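Local coordinates for protein glycosyl hydrolase, family 38 (Enterococcus faecalis, PDB 5KBP) that probably hydrolyses alpha-mannosidic linkages as a family 38 glycoside hydrolase, binding carbohydrate and metal ions, at residues T609-V614 / L641-I646; P613-E618 / I669-L674. All coordinates share one frame; numbering follows the deposited sequence.

Interaction 1: T609-V614 / L641-I646; sequences TVMLPV and LRPFEI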
loop_
_atom_site.group_PDB
_atom_site.type_symbol
_atom_site.label_atom_id
_atom_site.label_comp_id
_atom_site.label_asym_id
_atom_site.label_seq_id
_atom_site.Cartn_x
_atom_site.Cartn_y
_atom_site.Cartn_z
ATOM N N THR A 609 -32.249 -4.664 -15.600
ATOM C CA THR A 609 -31.878 -5.854 -14.847
ATOM C C THR A 609 -31.842 -7.045 -15.795
ATOM O O THR A 609 -32.815 -7.306 -16.509
ATOM C CB THR A 609 -32.857 -6.117 -13.700
ATOM O OG1 THR A 609 -32.713 -5.100 -12.701
ATOM C CG2 THR A 609 -32.592 -7.477 -13.069
ATOM N N VAL A 610 -30.715 -7.754 -15.806
ATOM C CA VAL A 610 -30.537 -8.919 -16.660
ATOM C C VAL A 610 -30.004 -10.067 -15.815
ATOM O O VAL A 610 -29.306 -9.861 -14.817
ATOM C CB VAL A 610 -29.599 -8.615 -17.853
ATOM C CG1 VAL A 610 -28.134 -8.682 -17.436
ATOM C CG2 VAL A 610 -29.888 -9.554 -19.009
ATOM N N MET A 611 -30.356 -11.288 -16.211
ATOM C CA MET A 611 -29.981 -12.491 -15.481
ATOM C C MET A 611 -28.713 -13.074 -16.093
ATOM O O MET A 611 -28.714 -13.491 -17.256
ATOM C CB MET A 611 -31.113 -13.515 -15.505
ATOM C CG MET A 611 -32.398 -13.015 -14.872
ATOM S SD MET A 611 -32.251 -12.735 -13.094
ATOM C CE MET A 611 -31.926 -14.399 -12.518
ATOM N N LEU A 612 -27.641 -13.109 -15.307
ATOM C CA LEU A 612 -26.352 -13.558 -15.801
ATOM C C LEU A 612 -25.906 -14.827 -15.083
ATOM O O LEU A 612 -26.238 -15.034 -13.911
ATOM C CB LEU A 612 -25.282 -12.474 -15.620
ATOM C CG LEU A 612 -25.472 -11.182 -16.414
ATOM C CD1 LEU A 612 -24.261 -10.279 -16.252
ATOM C CD2 LEU A 612 -25.726 -11.494 -17.880
ATOM N N PRO A 613 -25.170 -15.700 -15.769
ATOM C CA PRO A 613 -24.552 -16.841 -15.085
ATOM C C PRO A 613 -23.645 -16.366 -13.959
ATOM O O PRO A 613 -22.913 -15.385 -14.101
ATOM C CB PRO A 613 -23.759 -17.532 -16.199
ATOM C CG PRO A 613 -24.466 -17.141 -17.457
ATOM C CD PRO A 613 -24.941 -15.735 -17.224
ATOM N N VAL A 614 -23.708 -17.069 -12.826
ATOM C CA VAL A 614 -22.937 -16.660 -11.654
ATOM C C VAL A 614 -21.444 -16.719 -11.947
ATOM O O VAL A 614 -20.673 -15.863 -11.495
ATOM C CB VAL A 614 -23.316 -17.528 -10.440
ATOM C CG1 VAL A 614 -22.499 -17.132 -9.220
ATOM C CG2 VAL A 614 -24.801 -17.400 -10.153
ATOM N N LEU A 641 -28.442 -18.819 -12.531
ATOM C CA LEU A 641 -28.532 -17.416 -12.899
ATOM C C LEU A 641 -28.702 -16.544 -11.660
ATOM O O LEU A 641 -29.244 -16.979 -10.639
ATOM C CB LEU A 641 -29.692 -17.180 -13.871
ATOM C CG LEU A 641 -29.678 -18.054 -15.128
ATOM C CD1 LEU A 641 -30.843 -17.703 -16.041
ATOM C CD2 LEU A 641 -28.353 -17.927 -15.866
ATOM N N ARG A 642 -28.230 -15.302 -11.766
ATOM C CA ARG A 642 -28.261 -14.331 -10.686
ATOM C C ARG A 642 -28.592 -12.967 -11.276
ATOM O O ARG A 642 -28.094 -12.625 -12.360
ATOM C CB ARG A 642 -26.914 -14.274 -9.950
ATOM C CG ARG A 642 -26.920 -13.471 -8.658
ATOM C CD ARG A 642 -25.505 -13.099 -8.238
ATOM N NE ARG A 642 -25.475 -12.337 -6.992
ATOM C CZ ARG A 642 -25.026 -12.813 -5.836
ATOM N NH1 ARG A 642 -24.558 -14.052 -5.765
ATOM N NH2 ARG A 642 -25.035 -12.050 -4.752
ATOM N N PRO A 643 -29.431 -12.176 -10.605
ATOM C CA PRO A 643 -29.769 -10.849 -11.132
ATOM C C PRO A 643 -28.546 -9.948 -11.233
ATOM O O PRO A 643 -27.619 -10.023 -10.423
ATOM C CB PRO A 643 -30.776 -10.309 -10.112
ATOM C CG PRO A 643 -31.362 -11.530 -9.483
ATOM C CD PRO A 643 -30.238 -12.521 -9.423
ATOM N N PHE A 644 -28.558 -9.087 -12.252
ATOM C CA PHE A 644 -27.452 -8.165 -12.508
ATOM C C PHE A 644 -28.060 -6.877 -13.058
ATOM O O PHE A 644 -28.463 -6.829 -14.223
ATOM C CB PHE A 644 -26.447 -8.774 -13.477
ATOM C CG PHE A 644 -25.283 -7.877 -13.795
ATOM C CD1 PHE A 644 -24.168 -7.851 -12.973
ATOM C CD2 PHE A 644 -25.297 -7.073 -14.923
ATOM C CE1 PHE A 644 -23.093 -7.031 -13.264
ATOM C CE2 PHE A 644 -24.225 -6.251 -15.220
ATOM C CZ PHE A 644 -23.122 -6.232 -14.390
ATOM N N GLU A 645 -28.122 -5.846 -12.219
ATOM C CA GLU A 645 -28.772 -4.594 -12.581
ATOM C C GLU A 645 -27.763 -3.607 -13.152
ATOM O O GLU A 645 -26.633 -3.496 -12.664
ATOM C CB GLU A 645 -29.476 -3.986 -11.365
ATOM C CG GLU A 645 -30.345 -2.778 -11.685
ATOM C CD GLU A 645 -31.233 -2.374 -10.524
ATOM O OE1 GLU A 645 -31.259 -3.105 -9.512
ATOM O OE2 GLU A 645 -31.907 -1.327 -10.624
ATOM N N ILE A 646 -28.179 -2.889 -14.194
ATOM C CA ILE A 646 -27.347 -1.900 -14.869
ATOM C C ILE A 646 -28.068 -0.561 -14.807
ATOM O O ILE A 646 -29.219 -0.451 -15.249
ATOM C CB ILE A 646 -27.054 -2.297 -16.324
ATOM C CG1 ILE A 646 -26.480 -3.714 -16.391
ATOM C CG2 ILE A 646 -26.091 -1.309 -16.961
ATOM C CD1 ILE A 646 -26.207 -4.194 -17.800
#
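Thr609 faces Glu645 in the first of five successive antiparallel pairs between 609-613 and 641-645, on the neighbouring strands 601-613 and 641-653 of the large antiparallel sheet of the family 38 C-terminal domain. In this non-hydrogen-bonded pair, Thr609 OG1 lies 3.5 Å from Glu645 CG, touching the methylene part of the side chain, while the carboxylate runs on toward a long, weak ion pair with Lys607. Val610 and Phe644 form a hydrogen-bonded pair: Val610 N reaches Phe644 O at 2.9 Å, nearly straight at hydrogen but from 39° above the carbonyl plane, and the return bond from Phe644 N to Val610 O is weak. Val610 CG1 comes to the edge of the Phe644 ring. On the other face of the sheet, with Thr609, Met611 bends at both chi2 and chi3, which folds its end back over the neighbouring strand; SD rests 3.7 Å from Pro643 CA and CE touches Leu641 CB. Leu612 pairs with Arg642 through two backbone bonds, Leu612 N to Arg642 O at 3.0 Å and Arg642 N to Leu612 O at 2.9 Å. Beyond, Pro613 and Leu641 diverge, their side chains meeting loosely, and Val614 lays CG2 against Arg642 CB. With CG anti to the backbone N (chi1 180°), the Phe644 side chain lies on the same sheet face as Val610 and Leu612, where Ile665 and Ile669 also touch it. There Leu612 CD1 makes a CH-pi contact over one ring face, 3.9 Å from the Phe644 ring centroid and offset toward the rim.

Interaction 2: P613-E618 / I669-L674; sequences PVAADE and IKDHRL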
loop_
_atom_site.group_PDB
_atom_site.type_symbol
_atom_site.label_atom_id
_atom_site.label_comp_id
_atom_site.label_asym_id
_atom_site.label_seq_id
_atom_site.Cartn_x
_atom_site.Cartn_y
_atom_site.Cartn_z
ATOM N N PRO A 613 -25.170 -15.700 -15.769
ATOM C CA PRO A 613 -24.552 -16.841 -15.085
ATOM C C PRO A 613 -23.645 -16.366 -13.959
ATOM O O PRO A 613 -22.913 -15.385 -14.101
ATOM C CB PRO A 613 -23.759 -17.532 -16.199
ATOM C CG PRO A 613 -24.466 -17.141 -17.457
ATOM C CD PRO A 613 -24.941 -15.735 -17.224
ATOM N N VAL A 614 -23.708 -17.069 -12.826
ATOM C CA VAL A 614 -22.937 -16.660 -11.654
ATOM C C VAL A 614 -21.444 -16.719 -11.947
ATOM O O VAL A 614 -20.673 -15.863 -11.495
ATOM C CB VAL A 614 -23.316 -17.528 -10.440
ATOM C CG1 VAL A 614 -22.499 -17.132 -9.220
ATOM C CG2 VAL A 614 -24.801 -17.400 -10.153
ATOM N N ALA A 615 -21.017 -17.715 -12.710
ATOM C CA ALA A 615 -19.619 -17.893 -13.094
ATOM C C ALA A 615 -19.578 -18.950 -14.191
ATOM O O ALA A 615 -20.612 -19.302 -14.773
ATOM C CB ALA A 615 -18.756 -18.291 -11.893
ATOM N N ALA A 616 -18.384 -19.453 -14.481
ATOM C CA ALA A 616 -18.270 -20.657 -15.285
ATOM C C ALA A 616 -18.542 -21.879 -14.414
ATOM O O ALA A 616 -18.522 -21.810 -13.182
ATOM C CB ALA A 616 -16.887 -20.752 -15.929
ATOM N N ASP A 617 -18.808 -23.008 -15.064
ATOM C CA ASP A 617 -19.110 -24.218 -14.316
ATOM C C ASP A 617 -17.843 -24.749 -13.645
ATOM O O ASP A 617 -16.741 -24.218 -13.814
ATOM C CB ASP A 617 -19.756 -25.267 -15.221
ATOM C CG ASP A 617 -18.981 -25.498 -16.505
ATOM O OD1 ASP A 617 -17.734 -25.543 -16.460
ATOM O OD2 ASP A 617 -19.626 -25.640 -17.565
ATOM N N GLU A 618 -18.011 -25.822 -12.870
ATOM C CA GLU A 618 -16.915 -26.389 -12.092
ATOM C C GLU A 618 -15.764 -26.890 -12.955
ATOM O O GLU A 618 -14.685 -27.164 -12.418
ATOM C CB GLU A 618 -17.431 -27.535 -11.218
ATOM C CG GLU A 618 -18.008 -28.714 -11.996
ATOM C CD GLU A 618 -19.420 -28.462 -12.493
ATOM O OE1 GLU A 618 -20.046 -27.482 -12.037
ATOM O OE2 GLU A 618 -19.901 -29.242 -13.340
ATOM N N ILE A 669 -20.651 -11.051 -10.324
ATOM C CA ILE A 669 -20.585 -12.088 -11.343
ATOM C C ILE A 669 -19.122 -12.347 -11.668
ATOM O O ILE A 669 -18.309 -11.415 -11.697
ATOM C CB ILE A 669 -21.370 -11.678 -12.607
ATOM C CG1 ILE A 669 -22.835 -11.402 -12.259
ATOM C CG2 ILE A 669 -21.272 -12.743 -13.685
ATOM C CD1 ILE A 669 -23.551 -12.583 -11.637
ATOM N N LYS A 670 -18.786 -13.611 -11.910
ATOM C CA LYS A 670 -17.423 -14.018 -12.208
ATOM C C LYS A 670 -17.336 -14.600 -13.614
ATOM O O LYS A 670 -18.334 -15.034 -14.195
ATOM C CB LYS A 670 -16.920 -15.049 -11.190
ATOM C CG LYS A 670 -16.913 -14.545 -9.758
ATOM C CD LYS A 670 -16.528 -15.649 -8.786
ATOM C CE LYS A 670 -16.582 -15.166 -7.344
ATOM N NZ LYS A 670 -16.278 -16.253 -6.371
ATOM N N ASP A 671 -16.115 -14.591 -14.154
ATOM C CA ASP A 671 -15.794 -15.243 -15.426
ATOM C C ASP A 671 -16.649 -14.704 -16.573
ATOM O O ASP A 671 -17.275 -15.458 -17.320
ATOM C CB ASP A 671 -15.940 -16.764 -15.308
ATOM C CG ASP A 671 -15.041 -17.355 -14.240
ATOM O OD1 ASP A 671 -13.859 -16.960 -14.166
ATOM O OD2 ASP A 671 -15.521 -18.214 -13.471
ATOM N N HIS A 672 -16.663 -13.381 -16.722
ATOM C CA HIS A 672 -17.481 -12.759 -17.754
ATOM C C HIS A 672 -16.867 -11.429 -18.167
ATOM O O HIS A 672 -15.944 -10.916 -17.529
ATOM C CB HIS A 672 -18.921 -12.553 -17.277
ATOM C CG HIS A 672 -19.070 -11.453 -16.274
ATOM N ND1 HIS A 672 -19.966 -10.416 -16.433
ATOM C CD2 HIS A 672 -18.433 -11.224 -15.102
ATOM C CE1 HIS A 672 -19.873 -9.597 -15.400
ATOM N NE2 HIS A 672 -18.951 -10.064 -14.580
ATOM N N ARG A 673 -17.402 -10.873 -19.253
ATOM C CA ARG A 673 -16.983 -9.579 -19.774
ATOM C C ARG A 673 -18.219 -8.798 -20.187
ATOM O O ARG A 673 -19.059 -9.313 -20.932
ATOM C CB ARG A 673 -16.034 -9.737 -20.968
ATOM C CG ARG A 673 -15.593 -8.415 -21.585
ATOM C CD ARG A 673 -15.030 -8.614 -22.981
ATOM N NE ARG A 673 -16.024 -9.190 -23.879
ATOM C CZ ARG A 673 -15.797 -9.494 -25.153
ATOM N NH1 ARG A 673 -16.767 -10.015 -25.893
ATOM N NH2 ARG A 673 -14.603 -9.279 -25.686
ATOM N N LEU A 674 -18.330 -7.562 -19.704
ATOM C CA LEU A 674 -19.455 -6.687 -20.012
ATOM C C LEU A 674 -18.979 -5.536 -20.887
ATOM O O LEU A 674 -17.992 -4.868 -20.559
ATOM C CB LEU A 674 -20.094 -6.144 -18.734
ATOM C CG LEU A 674 -21.264 -5.180 -18.937
ATOM C CD1 LEU A 674 -22.480 -5.911 -19.492
ATOM C CD2 LEU A 674 -21.600 -4.466 -17.639
HETATM O O HOH W 1 -20.566 -15.644 -15.498
#
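Asp671 points its side chain at the 613-618 loop. Its CB lies nearest Ala616 N, with Ala616 CB a little further off, and CG stands beside its own backbone N, anti to the carbonyl carbon (chi1 -59°), which brings the carboxylate up to the loop backbone. OD2 is the tip that meets the loop: it accepts a long but nearly straight bond from Ala616 N at 3.3 Å, through its anti lone pair, and also touches Ala615 CB. OD1 has a hydrogen-bonding partner outside the two segments. Lys670 N donates to Val614 O at 3.0 Å, and Ala615 CA sends a CA-H...O contact to Lys670 O at 3.3 Å. That same Lys670 O takes a bond from a water that also donates to Pro613 O, both at 2.7 Å. Ile669 CG2 sits close to Pro613 O and covers the centre of one face of the His672 ring. After Ala616 the loop runs through Asp617, whose side chain caps a backbone N just beyond Glu618 as the chain turns into helix 619-625. This is irregular loop-to-loop packing, clasped by an aspartate and a shared water, between two sheets of the family 38 C-terminal domain.

Overall arrangement
Both interactions lie within the family 38 C-terminal domain, their centres about 10 Å apart, and share Pro613 and Val614. Along the chain, strand 601-613 comes first, then its loop into helix 619-625, then strands 641-653 and 659-667, and last the turn into strand 672-679. Interaction 1 is strand pairing inside the nine-stranded antiparallel sheet; interaction 2 ties the loop just after strand 601-613 to the entrance of strand 672-679, in the other large sheet. Side chains bridge the two: Phe644 CD1 packs 3.9 Å from Ile669 CG1, and Phe644 CE2 lies 4.0 Å from Leu674 CD2. Together they join the two sheets where the ends of these strands meet, away from the calcium-binding residues Phe253 and Tyr256.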